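Local atomic coordinates of beta-glucuronidase (Dictyoglomus thermophilum, PDB entry 6XXW), a protein that probably hydrolyses beta-D-glucuronides to release glucuronic acid, acting as a family 2 glycoside hydrolase with a sugar-binding domain and a TIM barrel. Residues F58-I61 and L67-Y70; N143-D148 and Y172-F177; G37-R42 and I137-D142; A98-E103 and V149-E154; K315-V320 and P343-I348. One frame throughout, in Å; residues are numbered along the deposited sequence.

From the N terminus, residues 37-42 start a long loop that contact 3 closes when 137-142 comes back to the same beta domain. Contact 1, which closes a short loop holding the start of helix 65-68, is made wholly within that loop, and its Phe58 and Leu67 pack on Phe41 of contact 3. Contact 4 crosses contact 3: it leaves from 98-103, before 137-142, and closes at 149-154, after it. Contact 2 crosses contact 4 in turn, running from 143-148 to 172-177, and the two touch directly. These four contacts lie in the sugar-binding domain. Contact 5 comes later in series and joins the starts of two helices, 319-332 and 346-355, in the TIM barrel.

Contact 1. Residues F58-I61 and L67-Y70; sequences FNDI and LRDY
Phe58 and Leu67 form the tight side of this contact, where the loop after strand 56-57 folds back on the short helix 65-68 in the sugar-binding domain, a beta-sandwich in family 2 enzymes. Leu67 CD1 lies 3.6 Å from Phe58 CD1, and the carbonyl oxygen of Leu67 sits at the ring edge, 3.5 Å from Phe58 CE1. The phenyl gets there because its CG stands between the backbone N and the carbonyl carbon (chi1 62°). Phe41 of strand 32-43 packs against both side chains.

The other side is looser. Asp60 OD1 comes no closer to Arg68 than CG, at 4.1 Å, and its carboxylate bonds Tyr179 instead. Arg68 turns its guanidinium to the exposed Asp69, gripping it side-on through NE and NH2, while NH1 bonds Pro519 O of a third subunit. With an alanine in place of Arg68, the Asp69 carboxylate would probably lose its salt-bridge mate and the subunit contact a hydrogen bond.

Between the two sides runs one nearly straight hydrogen bond: Asn59 ND2 donates to Arg68 O at 2.9 Å (171°), with that oxygen in the plane of the asparagine amide.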
# COMPACT_ATOMS: atom_id res chain seq x y z
N PHE A 58 -9.51 20.39 15.94
CA PHE A 58 -8.45 21.26 15.42
C PHE A 58 -7.13 20.54 15.16
O PHE A 58 -6.24 21.13 14.55
CB PHE A 58 -8.21 22.46 16.36
CG PHE A 58 -7.75 22.10 17.76
CD1 PHE A 58 -6.45 21.67 17.99
CD2 PHE A 58 -8.61 22.21 18.85
CE1 PHE A 58 -6.02 21.33 19.30
CE2 PHE A 58 -8.19 21.88 20.15
CZ PHE A 58 -6.89 21.45 20.37
N ASN A 59 -7.01 19.27 15.57
CA ASN A 59 -5.70 18.63 15.67
C ASN A 59 -5.05 18.39 14.31
O ASN A 59 -3.83 18.52 14.18
CB ASN A 59 -5.83 17.32 16.46
CG ASN A 59 -6.48 17.53 17.83
OD1 ASN A 59 -7.70 17.63 17.94
ND2 ASN A 59 -5.67 17.59 18.88
N ASP A 60 -5.82 18.00 13.30
CA ASP A 60 -5.26 17.61 12.01
C ASP A 60 -5.43 18.68 10.93
O ASP A 60 -5.15 18.41 9.76
CB ASP A 60 -5.88 16.30 11.53
CG ASP A 60 -5.49 15.11 12.41
OD1 ASP A 60 -4.45 15.19 13.11
OD2 ASP A 60 -6.22 14.10 12.41
N ILE A 61 -5.86 19.89 11.31
CA ILE A 61 -6.17 20.93 10.33
C ILE A 61 -4.90 21.62 9.85
O ILE A 61 -4.80 22.01 8.67
CB ILE A 61 -7.16 21.94 10.95
CG1 ILE A 61 -8.45 21.23 11.37
CG2 ILE A 61 -7.44 23.12 9.96
CD1 ILE A 61 -9.25 20.70 10.16
N LEU A 67 0.33 22.06 17.82
CA LEU A 67 -1.11 22.17 17.94
C LEU A 67 -1.78 20.80 17.88
O LEU A 67 -2.70 20.52 18.65
CB LEU A 67 -1.68 23.09 16.86
CG LEU A 67 -3.19 23.25 16.96
CD1 LEU A 67 -3.57 23.86 18.32
CD2 LEU A 67 -3.72 24.11 15.80
N ARG A 68 -1.31 19.92 16.98
CA ARG A 68 -1.79 18.54 16.96
C ARG A 68 -1.80 17.93 18.36
O ARG A 68 -2.78 17.30 18.78
CB ARG A 68 -0.93 17.70 16.02
CG ARG A 68 -1.53 16.34 15.69
CD ARG A 68 -0.48 15.39 15.11
NE ARG A 68 0.56 15.06 16.08
CZ ARG A 68 1.72 14.47 15.76
NH1 ARG A 68 1.97 14.14 14.50
NH2 ARG A 68 2.61 14.19 16.71
N ASP A 69 -0.72 18.11 19.11
CA ASP A 69 -0.55 17.48 20.41
C ASP A 69 -0.82 18.44 21.55
O ASP A 69 -0.42 18.17 22.69
CB ASP A 69 0.86 16.90 20.52
CG ASP A 69 1.14 15.83 19.47
OD1 ASP A 69 0.16 15.20 18.98
OD2 ASP A 69 2.32 15.63 19.14
N TYR A 70 -1.51 19.54 21.27
CA TYR A 70 -1.74 20.57 22.28
C TYR A 70 -2.62 20.05 23.41
O TYR A 70 -3.54 19.26 23.19
CB TYR A 70 -2.40 21.78 21.62
CG TYR A 70 -2.65 22.95 22.54
CD1 TYR A 70 -1.63 23.83 22.85
CD2 TYR A 70 -3.92 23.19 23.07
CE1 TYR A 70 -1.85 24.92 23.69
CE2 TYR A 70 -4.15 24.28 23.92
CZ TYR A 70 -3.10 25.14 24.21
OH TYR A 70 -3.30 26.23 25.04

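Contact 2. Residues N143-D148 and Y172-F177; sequences NTLTWD and YYFDFF
Leu145 pushes a single methyl, CD1, into the corner between Tyr172 and Phe174, joining two irregular loops that follow strands 134-142 and 168-172 in the sugar-binding domain. The leucine and Phe174 come at each other from opposite directions: CD1 meets the ring at its edge, 3.9 Å from Phe174 CZ. Tyr172 crosses the leucine at a slant instead, so that Leu145 CD1 touches the root of the tyrosine, 3.8 Å from Tyr172 CB.

The aromatic rings also pack on one another. Phe174, whose CG sits between the backbone N and the carbonyl carbon (chi1 51°), has Tyr172 CD2 3.3 Å above one face, toward the rim. Its own CD1 lies over the centre of the Phe176 ring, 3.3 Å above that plane. This part of the chain is also tied to the TIM barrel, with Lys558 making a cation-pi contact to the Tyr172 ring and Arg563 a salt bridge to Asp175.

Further along, Trp147 reaches the 172-177 loop from its own side. Its indole nitrogen bonds Glu154, while the benzo end of the indole approaches Tyr173, bringing Trp147 CZ2 to 4.2 Å from Tyr173 CE2.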
# COMPACT_ATOMS: atom_id res chain seq x y z
N ASN A 143 -9.17 20.69 26.54
CA ASN A 143 -9.11 19.25 26.32
C ASN A 143 -8.36 18.52 27.43
O ASN A 143 -8.08 17.32 27.29
CB ASN A 143 -8.47 18.94 24.96
CG ASN A 143 -7.04 19.40 24.86
OD1 ASN A 143 -6.55 20.09 25.76
ND2 ASN A 143 -6.35 19.02 23.78
N THR A 144 -8.05 19.21 28.53
CA THR A 144 -7.34 18.59 29.65
C THR A 144 -8.27 17.60 30.35
O THR A 144 -9.31 17.99 30.87
CB THR A 144 -6.89 19.67 30.63
OG1 THR A 144 -6.15 20.67 29.91
CG2 THR A 144 -6.00 19.07 31.71
N LEU A 145 -7.88 16.33 30.38
CA LEU A 145 -8.70 15.34 31.06
C LEU A 145 -8.40 15.31 32.56
O LEU A 145 -7.30 15.67 33.00
CB LEU A 145 -8.47 13.95 30.46
CG LEU A 145 -8.80 13.81 28.97
CD1 LEU A 145 -8.11 12.59 28.37
CD2 LEU A 145 -10.30 13.74 28.79
N THR A 146 -9.39 14.89 33.34
CA THR A 146 -9.25 14.64 34.77
C THR A 146 -9.94 13.34 35.12
O THR A 146 -10.65 12.74 34.29
CB THR A 146 -9.85 15.77 35.62
OG1 THR A 146 -11.28 15.69 35.56
CG2 THR A 146 -9.39 17.14 35.13
N TRP A 147 -9.78 12.89 36.37
CA TRP A 147 -10.46 11.66 36.75
C TRP A 147 -11.94 11.84 37.04
O TRP A 147 -12.63 10.84 37.26
CB TRP A 147 -9.77 11.01 37.96
CG TRP A 147 -8.61 10.18 37.53
CD1 TRP A 147 -7.28 10.51 37.63
CD2 TRP A 147 -8.66 8.91 36.88
NE1 TRP A 147 -6.51 9.51 37.10
CE2 TRP A 147 -7.32 8.52 36.62
CE3 TRP A 147 -9.70 8.06 36.49
CZ2 TRP A 147 -7.00 7.32 36.00
CZ3 TRP A 147 -9.38 6.86 35.87
CH2 TRP A 147 -8.04 6.50 35.63
N ASP A 148 -12.47 13.06 37.05
CA ASP A 148 -13.91 13.22 37.25
C ASP A 148 -14.64 13.76 36.02
O ASP A 148 -15.76 14.23 36.14
CB ASP A 148 -14.22 14.09 38.46
CG ASP A 148 -13.42 15.35 38.50
OD1 ASP A 148 -13.03 15.84 37.42
OD2 ASP A 148 -13.17 15.84 39.62
N TYR A 172 -4.09 8.81 29.33
CA TYR A 172 -5.46 8.33 29.26
C TYR A 172 -5.44 6.92 28.69
O TYR A 172 -4.50 6.52 28.00
CB TYR A 172 -6.36 9.25 28.44
CG TYR A 172 -5.94 9.56 27.01
CD1 TYR A 172 -5.07 10.61 26.74
CD2 TYR A 172 -6.47 8.85 25.93
CE1 TYR A 172 -4.71 10.93 25.44
CE2 TYR A 172 -6.11 9.17 24.60
CZ TYR A 172 -5.24 10.22 24.37
OH TYR A 172 -4.86 10.57 23.09
N TYR A 173 -6.48 6.16 29.01
CA TYR A 173 -6.48 4.72 28.86
C TYR A 173 -7.61 4.23 27.98
O TYR A 173 -7.89 3.03 27.95
CB TYR A 173 -6.52 4.07 30.26
CG TYR A 173 -5.40 4.62 31.12
CD1 TYR A 173 -4.12 4.09 31.04
CD2 TYR A 173 -5.60 5.73 31.93
CE1 TYR A 173 -3.08 4.61 31.79
CE2 TYR A 173 -4.57 6.26 32.69
CZ TYR A 173 -3.32 5.69 32.61
OH TYR A 173 -2.29 6.22 33.36
N PHE A 174 -8.26 5.13 27.26
CA PHE A 174 -9.19 4.74 26.22
C PHE A 174 -8.47 4.74 24.88
O PHE A 174 -7.53 5.51 24.66
CB PHE A 174 -10.42 5.66 26.18
CG PHE A 174 -10.10 7.13 26.13
CD1 PHE A 174 -9.99 7.79 24.89
CD2 PHE A 174 -10.00 7.88 27.29
CE1 PHE A 174 -9.73 9.16 24.83
CE2 PHE A 174 -9.76 9.26 27.25
CZ PHE A 174 -9.63 9.90 26.02
N ASP A 175 -8.90 3.86 23.98
CA ASP A 175 -8.18 3.59 22.74
C ASP A 175 -8.82 4.34 21.57
O ASP A 175 -9.26 3.75 20.58
CB ASP A 175 -8.15 2.09 22.48
CG ASP A 175 -7.36 1.73 21.23
OD1 ASP A 175 -6.25 2.26 21.04
OD2 ASP A 175 -7.87 0.91 20.44
N PHE A 176 -8.92 5.65 21.72
CA PHE A 176 -9.20 6.52 20.58
C PHE A 176 -8.55 7.86 20.89
O PHE A 176 -8.38 8.21 22.05
CB PHE A 176 -10.71 6.68 20.30
CG PHE A 176 -11.55 7.09 21.50
CD1 PHE A 176 -12.02 6.13 22.38
CD2 PHE A 176 -11.91 8.42 21.71
CE1 PHE A 176 -12.82 6.48 23.46
CE2 PHE A 176 -12.71 8.80 22.79
CZ PHE A 176 -13.16 7.82 23.67
N PHE A 177 -8.16 8.58 19.84
CA PHE A 177 -7.36 9.78 20.03
C PHE A 177 -8.17 10.87 20.72
O PHE A 177 -9.36 11.06 20.43
CB PHE A 177 -6.83 10.31 18.69
CG PHE A 177 -5.90 11.49 18.84
CD1 PHE A 177 -4.71 11.37 19.55
CD2 PHE A 177 -6.22 12.72 18.29
CE1 PHE A 177 -3.86 12.45 19.69
CE2 PHE A 177 -5.37 13.80 18.42
CZ PHE A 177 -4.19 13.67 19.13

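Contact 3. Residues G37-R42 and I137-D142; sequences GVWEFR and IEIMVD
Within 137-142, Ile137 is the first residue to meet Trp39. Its CG2 methyl lies 3.8 Å from Trp39 CH2, and its CD1 comes in at 4.1 Å from the same carbon, so the outer corner of the indole touches both branches of one isoleucine. Glu138 starts away from the other strand, but its end turns back and leaves OE1 5.2 Å from Arg42 NH1, opposite charges near each other without contact.

Ile139 returns to the tryptophan. With CG1 beside the backbone N (chi1 -63°), the chain extends until CD1 stands 3.8 Å from Trp39 CH2 and 4.0 Å from Trp39 CZ3. Both isoleucines cross the indole at a slant. The two strands are not hydrogen-bonded neighbours: strand 73-81 lies between them, pairing with each in the antiparallel sheet of the sugar-binding domain, and Trp39 spans it, packing on Tyr76 and Lys78 on its way. On the inner side, Ile137 and Ile139 also pack on Leu93 and Val95 of strand 90-99, so the contact belongs to the hydrophobic core of the beta-sandwich. If an alanine replaced Trp39, a gap would probably open over strand 73-81 and the two isoleucine ends would be likely to lose their shared aromatic partner.

Next, Met140 packs on Tyr75 while its carbonyl oxygen takes a hydrogen bond from Ser102, and at the strand end Asp142 OD1 bonds Thr144. At the other end of the contact, the indole is pinned by Trp39 NE1, which bonds Leu35 O.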
# COMPACT_ATOMS: atom_id res chain seq x y z
N GLY A 37 -18.77 27.21 9.83
CA GLY A 37 -18.03 27.85 8.77
C GLY A 37 -16.61 28.10 9.23
O GLY A 37 -16.07 27.30 9.99
N VAL A 38 -16.01 29.22 8.83
CA VAL A 38 -14.63 29.52 9.17
C VAL A 38 -14.62 30.46 10.37
O VAL A 38 -15.18 31.56 10.30
CB VAL A 38 -13.88 30.14 7.99
CG1 VAL A 38 -12.44 30.47 8.37
CG2 VAL A 38 -13.91 29.22 6.79
N TRP A 39 -13.96 30.06 11.45
CA TRP A 39 -13.84 30.88 12.65
C TRP A 39 -12.39 31.31 12.84
O TRP A 39 -11.47 30.73 12.27
CB TRP A 39 -14.29 30.13 13.90
CG TRP A 39 -15.76 29.80 14.03
CD1 TRP A 39 -16.57 29.23 13.09
CD2 TRP A 39 -16.56 30.00 15.19
NE1 TRP A 39 -17.83 29.06 13.60
CE2 TRP A 39 -17.85 29.53 14.89
CE3 TRP A 39 -16.30 30.52 16.46
CZ2 TRP A 39 -18.89 29.57 15.82
CZ3 TRP A 39 -17.33 30.57 17.38
CH2 TRP A 39 -18.61 30.11 17.06
N GLU A 40 -12.18 32.30 13.69
CA GLU A 40 -10.82 32.59 14.13
C GLU A 40 -10.51 31.74 15.36
O GLU A 40 -11.41 31.39 16.13
CB GLU A 40 -10.63 34.08 14.42
CG GLU A 40 -10.59 34.92 13.15
CD GLU A 40 -10.35 36.39 13.42
OE1 GLU A 40 -11.33 37.12 13.58
OE2 GLU A 40 -9.18 36.82 13.43
N PHE A 41 -9.23 31.40 15.54
CA PHE A 41 -8.83 30.39 16.51
C PHE A 41 -7.46 30.76 17.07
O PHE A 41 -6.58 31.18 16.32
CB PHE A 41 -8.81 29.00 15.84
CG PHE A 41 -8.25 27.87 16.69
CD1 PHE A 41 -6.88 27.66 16.81
CD2 PHE A 41 -9.11 26.96 17.29
CE1 PHE A 41 -6.38 26.60 17.58
CE2 PHE A 41 -8.61 25.90 18.05
CZ PHE A 41 -7.25 25.72 18.18
N ARG A 42 -7.29 30.58 18.37
CA ARG A 42 -5.99 30.79 19.00
C ARG A 42 -5.86 29.87 20.19
O ARG A 42 -6.85 29.29 20.66
CB ARG A 42 -5.80 32.25 19.44
CG ARG A 42 -6.82 32.70 20.49
CD ARG A 42 -6.67 34.18 20.84
NE ARG A 42 -7.59 34.50 21.93
CZ ARG A 42 -7.29 34.34 23.21
NH1 ARG A 42 -8.19 34.63 24.14
NH2 ARG A 42 -6.08 33.90 23.55
N ILE A 137 -19.13 36.14 19.24
CA ILE A 137 -19.18 34.94 20.07
C ILE A 137 -17.76 34.42 20.24
O ILE A 137 -16.97 34.39 19.28
CB ILE A 137 -20.10 33.86 19.47
CG1 ILE A 137 -19.96 32.57 20.31
CG2 ILE A 137 -19.77 33.62 18.00
CD1 ILE A 137 -21.03 31.55 20.04
N GLU A 138 -17.42 34.03 21.46
CA GLU A 138 -16.16 33.37 21.71
C GLU A 138 -16.43 32.11 22.51
O GLU A 138 -17.24 32.11 23.44
CB GLU A 138 -15.19 34.29 22.46
CG GLU A 138 -14.77 35.50 21.62
CD GLU A 138 -13.95 36.49 22.39
OE1 GLU A 138 -12.70 36.46 22.25
OE2 GLU A 138 -14.54 37.30 23.15
N ILE A 139 -15.77 31.02 22.13
CA ILE A 139 -15.95 29.74 22.78
C ILE A 139 -14.58 29.24 23.21
O ILE A 139 -13.68 29.09 22.38
CB ILE A 139 -16.66 28.71 21.88
CG1 ILE A 139 -18.07 29.21 21.54
CG2 ILE A 139 -16.70 27.32 22.58
CD1 ILE A 139 -18.81 28.43 20.47
N MET A 140 -14.41 29.04 24.51
CA MET A 140 -13.21 28.42 25.04
C MET A 140 -13.46 26.92 25.16
O MET A 140 -14.53 26.50 25.61
CB MET A 140 -12.84 29.02 26.41
CG MET A 140 -11.53 28.53 27.01
SD MET A 140 -11.59 26.84 27.70
CE MET A 140 -12.79 27.00 29.02
N VAL A 141 -12.48 26.13 24.75
CA VAL A 141 -12.55 24.67 24.85
C VAL A 141 -11.26 24.20 25.49
O VAL A 141 -10.18 24.61 25.08
CB VAL A 141 -12.74 24.00 23.47
CG1 VAL A 141 -12.84 22.49 23.63
CG2 VAL A 141 -13.99 24.56 22.75
N ASP A 142 -11.38 23.32 26.49
CA ASP A 142 -10.23 22.78 27.22
C ASP A 142 -10.26 21.27 27.06
O ASP A 142 -11.28 20.64 27.35
CB ASP A 142 -10.32 23.19 28.70
CG ASP A 142 -9.02 22.91 29.49
OD1 ASP A 142 -8.21 22.07 29.08
OD2 ASP A 142 -8.83 23.55 30.54

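Contact 4. Residues A98-E103 and V149-E154; sequences AAHFSE and VLPPGE
Phe101 is aimed at Val149 by a first torsion that sets its CG opposite the carbonyl carbon (chi1 -53°), while Val149 carries CG2 opposite its own backbone N. The two side chains come from opposite directions, the ring carbon Phe101 CZ lying 3.9 Å from Val149 CB and 4.0 Å from Val149 CG2. Val149 also packs on Lys115 and on His390 of helix 385-402, linking this meeting point to the barrel.

His100 makes a lighter contact, with its CE1 4.4 Å from Pro151 CD. What joins the segments here is water: one molecule is hydrogen-bonded to His100 ND1 at 2.8 Å and donates to Leu150 O at 2.8 Å. The other ring nitrogen, NE2, bonds Asn178 OD1, so both nitrogens of this buried imidazole are engaged and its rotation is fixed from two ends. Ala99 CB covers part of one face, 3.6 Å above the ring plane.

Cis peptide bonds precede both His100 and Pro151, one in each segment. On the strand side, His100 and Phe101 together stand across from Asp142 of strand 134-142, so right beside the contact the strand edge carries a classic beta bulge.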
# COMPACT_ATOMS: atom_id res chain seq x y z
N ALA A 98 -18.38 20.10 22.36
CA ALA A 98 -17.02 20.63 22.46
C ALA A 98 -16.26 19.83 23.50
O ALA A 98 -16.67 19.77 24.66
CB ALA A 98 -17.04 22.12 22.82
N ALA A 99 -15.14 19.22 23.11
CA ALA A 99 -14.43 18.28 23.98
C ALA A 99 -13.25 18.99 24.67
O ALA A 99 -12.32 19.42 23.98
CB ALA A 99 -13.92 17.09 23.17
N HIS A 100 -13.26 19.08 26.00
CA HIS A 100 -14.20 18.43 26.92
C HIS A 100 -14.87 19.41 27.90
O HIS A 100 -15.99 19.16 28.34
CB HIS A 100 -13.47 17.35 27.74
CG HIS A 100 -12.79 16.31 26.89
ND1 HIS A 100 -13.48 15.27 26.31
CD2 HIS A 100 -11.51 16.19 26.49
CE1 HIS A 100 -12.64 14.54 25.59
NE2 HIS A 100 -11.44 15.08 25.68
N PHE A 101 -14.18 20.49 28.27
CA PHE A 101 -14.74 21.58 29.07
C PHE A 101 -14.88 22.81 28.19
O PHE A 101 -13.99 23.10 27.38
CB PHE A 101 -13.85 21.92 30.27
CG PHE A 101 -13.50 20.74 31.14
CD1 PHE A 101 -14.22 20.47 32.28
CD2 PHE A 101 -12.41 19.93 30.83
CE1 PHE A 101 -13.89 19.39 33.10
CE2 PHE A 101 -12.08 18.86 31.63
CZ PHE A 101 -12.81 18.59 32.76
N SER A 102 -15.98 23.55 28.34
CA SER A 102 -16.23 24.68 27.45
C SER A 102 -16.88 25.84 28.20
O SER A 102 -17.62 25.64 29.16
CB SER A 102 -17.11 24.26 26.27
OG SER A 102 -17.21 25.32 25.31
N GLU A 103 -16.59 27.05 27.73
CA GLU A 103 -17.22 28.28 28.19
C GLU A 103 -17.60 29.12 26.97
O GLU A 103 -16.79 29.26 26.05
CB GLU A 103 -16.28 29.08 29.10
CG GLU A 103 -16.01 28.41 30.45
CD GLU A 103 -14.79 29.00 31.16
OE1 GLU A 103 -14.45 28.51 32.26
OE2 GLU A 103 -14.17 29.95 30.63
N VAL A 149 -14.02 13.69 34.85
CA VAL A 149 -14.75 13.86 33.60
C VAL A 149 -14.74 12.50 32.90
O VAL A 149 -13.88 11.66 33.17
CB VAL A 149 -14.15 14.96 32.70
CG1 VAL A 149 -12.94 14.43 31.95
CG2 VAL A 149 -15.21 15.51 31.72
N LEU A 150 -15.70 12.29 32.00
CA LEU A 150 -15.79 11.07 31.22
C LEU A 150 -15.62 11.40 29.74
O LEU A 150 -16.35 12.24 29.21
CB LEU A 150 -17.13 10.35 31.43
CG LEU A 150 -17.37 9.78 32.84
CD1 LEU A 150 -18.81 9.33 32.96
CD2 LEU A 150 -16.42 8.63 33.14
N PRO A 151 -14.68 10.76 29.04
CA PRO A 151 -13.76 9.75 29.57
C PRO A 151 -12.62 10.37 30.38
O PRO A 151 -12.20 11.49 30.08
CB PRO A 151 -13.22 9.07 28.31
CG PRO A 151 -13.21 10.16 27.30
CD PRO A 151 -14.45 11.01 27.60
N PRO A 152 -12.13 9.65 31.37
CA PRO A 152 -11.12 10.20 32.28
C PRO A 152 -9.69 10.09 31.75
O PRO A 152 -9.36 9.32 30.85
CB PRO A 152 -11.29 9.34 33.53
CG PRO A 152 -11.65 7.99 32.98
CD PRO A 152 -12.59 8.31 31.81
N GLY A 153 -8.83 10.88 32.39
CA GLY A 153 -7.40 10.89 32.13
C GLY A 153 -6.76 11.78 33.16
O GLY A 153 -7.42 12.27 34.08
N GLU A 154 -5.46 12.01 32.99
CA GLU A 154 -4.71 12.77 33.98
C GLU A 154 -3.49 13.41 33.34
O GLU A 154 -2.76 12.75 32.59
CB GLU A 154 -4.29 11.88 35.16
CG GLU A 154 -3.85 10.48 34.76
CD GLU A 154 -3.51 9.60 35.96
OE1 GLU A 154 -3.40 10.15 37.09
OE2 GLU A 154 -3.32 8.38 35.78
O HOH W 1 -15.80 14.53 27.78

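Contact 5. Residues K315-V320 and P343-I348; sequences KGLDQV and PYSEEI
Leu317 and Ser345 meet at the starts of two TIM-barrel helices, 319-332 and 346-355, each of which opens with an N-cap. Leu317 sits just before its cap, Asp318, whose OD1 accepts a weak bond from Val320 N; Ser345 is itself the cap of the second helix, its OG accepting a weak bond from Ile348 N at 3.4 Å.

Leu317 lays its two methyls on different partners. CD1 rests 3.4 Å from Ser345 OG, and CD2 lies 3.9 Å from Glu347 CD, against the carboxylate carbon. The leucine and glutamate side chains cross at about a right angle. Two residues on, at the start of the helix, Gln319 also crosses Glu347 nearly at right angles, with the amide and carboxylate planes 87° apart. Its chain bends at the second torsion (chi2 -74°), which carries the amide over the glutamate stem and sets NE2 3.6 Å from Glu347 CG. A water then bridges the helices, accepting from Gln319 NE2 at 3.0 Å and donating to Glu347 O at 2.9 Å.

Asp318 also forms a salt bridge to Arg313 of the second subunit. The polar ends find partners nearby: Glu347 OE2 bonds Tyr23 and Gln319 OE1 bonds Asn322. Across the interface itself, the segments therefore rely on carbon packing against polar residues and one shared water, with no direct hydrogen bond between them.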
# COMPACT_ATOMS: atom_id res chain seq x y z
N LYS A 315 -13.11 14.30 14.86
CA LYS A 315 -14.44 13.95 15.33
C LYS A 315 -15.53 14.90 14.82
O LYS A 315 -16.69 14.77 15.24
CB LYS A 315 -14.46 13.91 16.87
CG LYS A 315 -13.39 12.96 17.46
CD LYS A 315 -13.65 12.67 18.93
CE LYS A 315 -14.49 11.41 19.13
NZ LYS A 315 -14.08 10.27 18.25
N GLY A 316 -15.19 15.83 13.94
CA GLY A 316 -16.17 16.81 13.50
C GLY A 316 -17.29 16.18 12.71
O GLY A 316 -17.08 15.26 11.91
N LEU A 317 -18.52 16.68 12.94
CA LEU A 317 -19.69 16.26 12.19
C LEU A 317 -19.52 16.52 10.70
O LEU A 317 -19.10 17.61 10.29
CB LEU A 317 -20.94 17.01 12.68
CG LEU A 317 -22.19 16.70 11.86
CD1 LEU A 317 -22.84 15.44 12.38
CD2 LEU A 317 -23.18 17.85 11.91
N ASP A 318 -19.85 15.52 9.88
CA ASP A 318 -19.83 15.69 8.42
C ASP A 318 -20.97 14.87 7.84
O ASP A 318 -20.96 13.65 7.92
CB ASP A 318 -18.50 15.27 7.82
CG ASP A 318 -18.51 15.30 6.30
OD1 ASP A 318 -19.21 16.16 5.71
OD2 ASP A 318 -17.82 14.48 5.67
N GLN A 319 -21.97 15.54 7.26
CA GLN A 319 -23.13 14.80 6.80
C GLN A 319 -22.82 13.97 5.57
O GLN A 319 -23.47 12.95 5.34
CB GLN A 319 -24.30 15.75 6.54
CG GLN A 319 -24.95 16.29 7.84
CD GLN A 319 -25.81 15.27 8.61
OE1 GLN A 319 -25.34 14.22 9.05
NE2 GLN A 319 -27.09 15.60 8.79
N VAL A 320 -21.82 14.36 4.78
CA VAL A 320 -21.38 13.50 3.68
C VAL A 320 -20.93 12.14 4.22
O VAL A 320 -21.38 11.09 3.75
CB VAL A 320 -20.27 14.18 2.88
CG1 VAL A 320 -19.63 13.20 1.91
CG2 VAL A 320 -20.82 15.40 2.12
N PRO A 343 -22.00 9.35 23.36
CA PRO A 343 -23.15 9.71 22.52
C PRO A 343 -22.67 10.32 21.22
O PRO A 343 -21.69 11.08 21.19
CB PRO A 343 -23.92 10.73 23.38
CG PRO A 343 -23.49 10.39 24.81
CD PRO A 343 -22.05 10.00 24.68
N TYR A 344 -23.34 9.97 20.13
CA TYR A 344 -23.00 10.55 18.84
C TYR A 344 -23.83 11.82 18.62
O TYR A 344 -24.68 12.21 19.43
CB TYR A 344 -23.20 9.54 17.71
CG TYR A 344 -22.18 8.41 17.65
CD1 TYR A 344 -21.13 8.33 18.57
CD2 TYR A 344 -22.27 7.42 16.66
CE1 TYR A 344 -20.20 7.27 18.52
CE2 TYR A 344 -21.35 6.38 16.60
CZ TYR A 344 -20.32 6.31 17.53
OH TYR A 344 -19.43 5.25 17.43
N SER A 345 -23.57 12.49 17.50
CA SER A 345 -24.37 13.64 17.13
C SER A 345 -25.82 13.23 16.93
O SER A 345 -26.12 12.12 16.48
CB SER A 345 -23.83 14.26 15.85
OG SER A 345 -24.01 13.36 14.77
N GLU A 346 -26.73 14.16 17.27
CA GLU A 346 -28.16 13.94 17.02
C GLU A 346 -28.42 13.63 15.56
O GLU A 346 -29.29 12.81 15.23
CB GLU A 346 -28.96 15.17 17.46
CG GLU A 346 -28.65 15.63 18.89
CD GLU A 346 -27.76 16.87 18.98
OE1 GLU A 346 -26.59 16.83 18.50
OE2 GLU A 346 -28.22 17.89 19.56
N GLU A 347 -27.66 14.28 14.67
CA GLU A 347 -27.77 14.03 13.23
C GLU A 347 -27.67 12.55 12.91
O GLU A 347 -28.45 12.03 12.09
CB GLU A 347 -26.68 14.83 12.50
CG GLU A 347 -26.97 16.33 12.35
CD GLU A 347 -26.59 17.18 13.57
OE1 GLU A 347 -26.12 16.63 14.60
OE2 GLU A 347 -26.77 18.42 13.50
N ILE A 348 -26.75 11.83 13.55
CA ILE A 348 -26.61 10.41 13.24
C ILE A 348 -27.85 9.63 13.70
O ILE A 348 -28.28 8.68 13.03
CB ILE A 348 -25.31 9.87 13.85
CG1 ILE A 348 -24.13 10.28 12.96
CG2 ILE A 348 -25.37 8.33 14.01
CD1 ILE A 348 -22.77 9.94 13.58
O HOH W 2 -29.28 13.97 10.09